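PDB 1W55: bifunctional enzyme IspD/IspF from Campylobacter jejuni, which makes 4-diphosphocytidyl-2-C-methyl-D-erythritol from CTP and methylerythritol phosphate and, in its other domain, cyclises the 2-phosphate of that product with release of CMP. Local coordinates for residues A[267-272]-A[287-292]. Numbering follows the deposited sequence.
With C (cytidine-5'-monophosphate), chain C.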
# COMPACT_ATOMS: atom_id res chain seq x y z
N GLY A 267 47.91 -10.31 3.08
CA GLY A 267 48.90 -11.30 2.72
C GLY A 267 48.38 -12.39 1.80
O GLY A 267 49.16 -12.93 1.02
N GLU A 268 47.09 -12.71 1.89
CA GLU A 268 46.46 -13.65 0.97
C GLU A 268 46.20 -12.99 -0.39
O GLU A 268 46.27 -13.65 -1.43
CB GLU A 268 45.14 -14.19 1.55
CG GLU A 268 45.21 -14.71 2.99
CD GLU A 268 45.95 -16.04 3.12
OE1 GLU A 268 45.90 -16.85 2.16
OE2 GLU A 268 46.59 -16.28 4.18
N LEU A 269 45.90 -11.69 -0.38
CA LEU A 269 45.62 -10.97 -1.63
C LEU A 269 46.90 -10.51 -2.33
O LEU A 269 46.99 -10.59 -3.56
CB LEU A 269 44.67 -9.79 -1.38
CG LEU A 269 44.20 -8.99 -2.61
CD1 LEU A 269 43.52 -9.88 -3.65
CD2 LEU A 269 43.28 -7.83 -2.20
N TYR A 270 47.88 -10.03 -1.56
CA TYR A 270 49.16 -9.58 -2.09
C TYR A 270 50.32 -10.27 -1.38
O TYR A 270 50.98 -9.64 -0.55
CB TYR A 270 49.31 -8.06 -1.92
CG TYR A 270 48.17 -7.25 -2.49
CD1 TYR A 270 47.34 -6.50 -1.66
CD2 TYR A 270 47.92 -7.21 -3.87
CE1 TYR A 270 46.30 -5.74 -2.17
CE2 TYR A 270 46.88 -6.46 -4.40
CZ TYR A 270 46.06 -5.72 -3.54
OH TYR A 270 45.03 -4.97 -4.04
N PRO A 271 50.58 -11.54 -1.70
CA PRO A 271 51.64 -12.31 -1.02
C PRO A 271 53.01 -11.67 -1.24
O PRO A 271 53.47 -11.61 -2.38
CB PRO A 271 51.58 -13.70 -1.68
CG PRO A 271 50.32 -13.73 -2.49
CD PRO A 271 49.90 -12.32 -2.74
N ASP A 272 53.63 -11.20 -0.17
CA ASP A 272 54.82 -10.34 -0.26
C ASP A 272 56.08 -11.00 0.33
O ASP A 272 57.03 -10.32 0.73
CB ASP A 272 54.54 -9.00 0.42
CG ASP A 272 55.63 -7.97 0.18
OD1 ASP A 272 56.22 -7.97 -0.93
OD2 ASP A 272 55.96 -7.12 1.04
N LYS A 287 42.87 0.46 -2.97
CA LYS A 287 41.82 0.67 -3.96
C LYS A 287 41.42 -0.64 -4.67
O LYS A 287 40.24 -0.91 -4.88
CB LYS A 287 42.27 1.70 -5.00
CG LYS A 287 41.27 1.92 -6.13
CD LYS A 287 41.90 2.64 -7.31
CE LYS A 287 41.93 4.16 -7.12
NZ LYS A 287 40.61 4.82 -7.40
N GLN A 288 42.42 -1.45 -5.01
CA GLN A 288 42.17 -2.72 -5.69
C GLN A 288 41.49 -3.74 -4.79
O GLN A 288 40.68 -4.55 -5.27
CB GLN A 288 43.48 -3.29 -6.25
CG GLN A 288 43.96 -2.58 -7.52
CD GLN A 288 45.26 -3.16 -8.05
OE1 GLN A 288 45.41 -4.38 -8.14
NE2 GLN A 288 46.20 -2.30 -8.38
N ALA A 289 41.81 -3.72 -3.50
CA ALA A 289 41.14 -4.59 -2.53
C ALA A 289 39.65 -4.22 -2.40
O ALA A 289 38.79 -5.10 -2.36
CB ALA A 289 41.83 -4.50 -1.18
N TYR A 290 39.35 -2.92 -2.34
CA TYR A 290 37.97 -2.45 -2.33
C TYR A 290 37.22 -2.81 -3.62
O TYR A 290 36.03 -3.13 -3.58
CB TYR A 290 37.90 -0.95 -2.05
CG TYR A 290 36.48 -0.44 -1.83
CD1 TYR A 290 35.57 -1.16 -1.05
CD2 TYR A 290 36.05 0.76 -2.41
CE1 TYR A 290 34.27 -0.72 -0.86
CE2 TYR A 290 34.75 1.23 -2.21
CZ TYR A 290 33.87 0.48 -1.44
OH TYR A 290 32.59 0.92 -1.24
N ASP A 291 37.92 -2.76 -4.76
CA ASP A 291 37.34 -3.23 -6.02
C ASP A 291 36.87 -4.68 -5.91
O ASP A 291 35.80 -5.02 -6.40
CB ASP A 291 38.35 -3.13 -7.18
CG ASP A 291 38.50 -1.72 -7.72
OD1 ASP A 291 37.62 -0.85 -7.46
OD2 ASP A 291 39.49 -1.38 -8.44
N LYS A 292 37.68 -5.54 -5.29
CA LYS A 292 37.28 -6.93 -5.07
C LYS A 292 35.99 -7.05 -4.26
O LYS A 292 35.14 -7.88 -4.55
CB LYS A 292 38.39 -7.73 -4.36
CG LYS A 292 39.64 -7.93 -5.19
CD LYS A 292 39.39 -8.86 -6.39
CE LYS A 292 40.44 -8.62 -7.48
NZ LYS A 292 40.73 -9.83 -8.30
OP3 C C . 52.02 -8.46 8.05
P C C . 53.00 -9.56 8.33
OP1 C C . 53.17 -9.85 9.79
OP2 C C . 54.30 -9.36 7.61
O5' C C . 52.32 -10.88 7.71
C5' C C . 52.10 -11.02 6.32
C4' C C . 50.97 -12.01 6.07
O4' C C . 51.26 -13.30 6.63
C3' C C . 49.63 -11.62 6.68
O3' C C . 48.88 -10.75 5.84
C2' C C . 48.93 -12.96 6.86
O2' C C . 48.38 -13.37 5.61
C1' C C . 50.06 -13.94 7.10
N1 C C . 50.25 -14.40 8.50
C2 C C . 49.78 -15.67 8.90
O2 C C . 49.14 -16.38 8.10
N3 C C . 49.99 -16.12 10.17
C4 C C . 50.67 -15.36 11.06
N4 C C . 50.89 -15.81 12.33
C5 C C . 51.13 -14.11 10.69
C6 C C . 50.93 -13.65 9.39
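Leu269 and Ala289 bring the two backbones nearest, their CA atoms 7.8 Å apart: residues 267-269 end a short helix, Tyr270 leaves helical geometry, and 287-292 is a length of helix 282-295. Two side chains reach across the gap. Leu269, its CG anti to the backbone N (chi1 -176°), lays CD2 against the methyl of Ala289, CD2 to CB 3.8 Å, and both residues also pack on Leu258 of helix 248-260. Tyr270 sends its ring out alongside, with Leu269 CG over the centre of one face, 3.8 Å above the plane. The Tyr270 hydroxyl ends against helix 282-295, its OH 3.2 Å from Gln288 CB, which lies at the ring edge, near its plane. Ala289 N is badly angled for OH; the hydroxyl is instead hydrogen-bonded to Leu285 O, one turn earlier. In this IspF domain the short helix borders the cytidine pocket: Gly267 N makes a weak hydrogen bond to O3' of the bound CMP, 3.0 Å, while Glu268 OE2 forms a salt bridge with Lys318 of a neighbouring subunit, which also hydrogen-bonds the nucleotide through Thr342, Leu314 and Ala309. Phe277 meets the Tyr270 ring edge-to-face. The Gln288 amide, nearly perpendicular to that ring (84°), directs NE2 to Glu284 OE2 within its own helix.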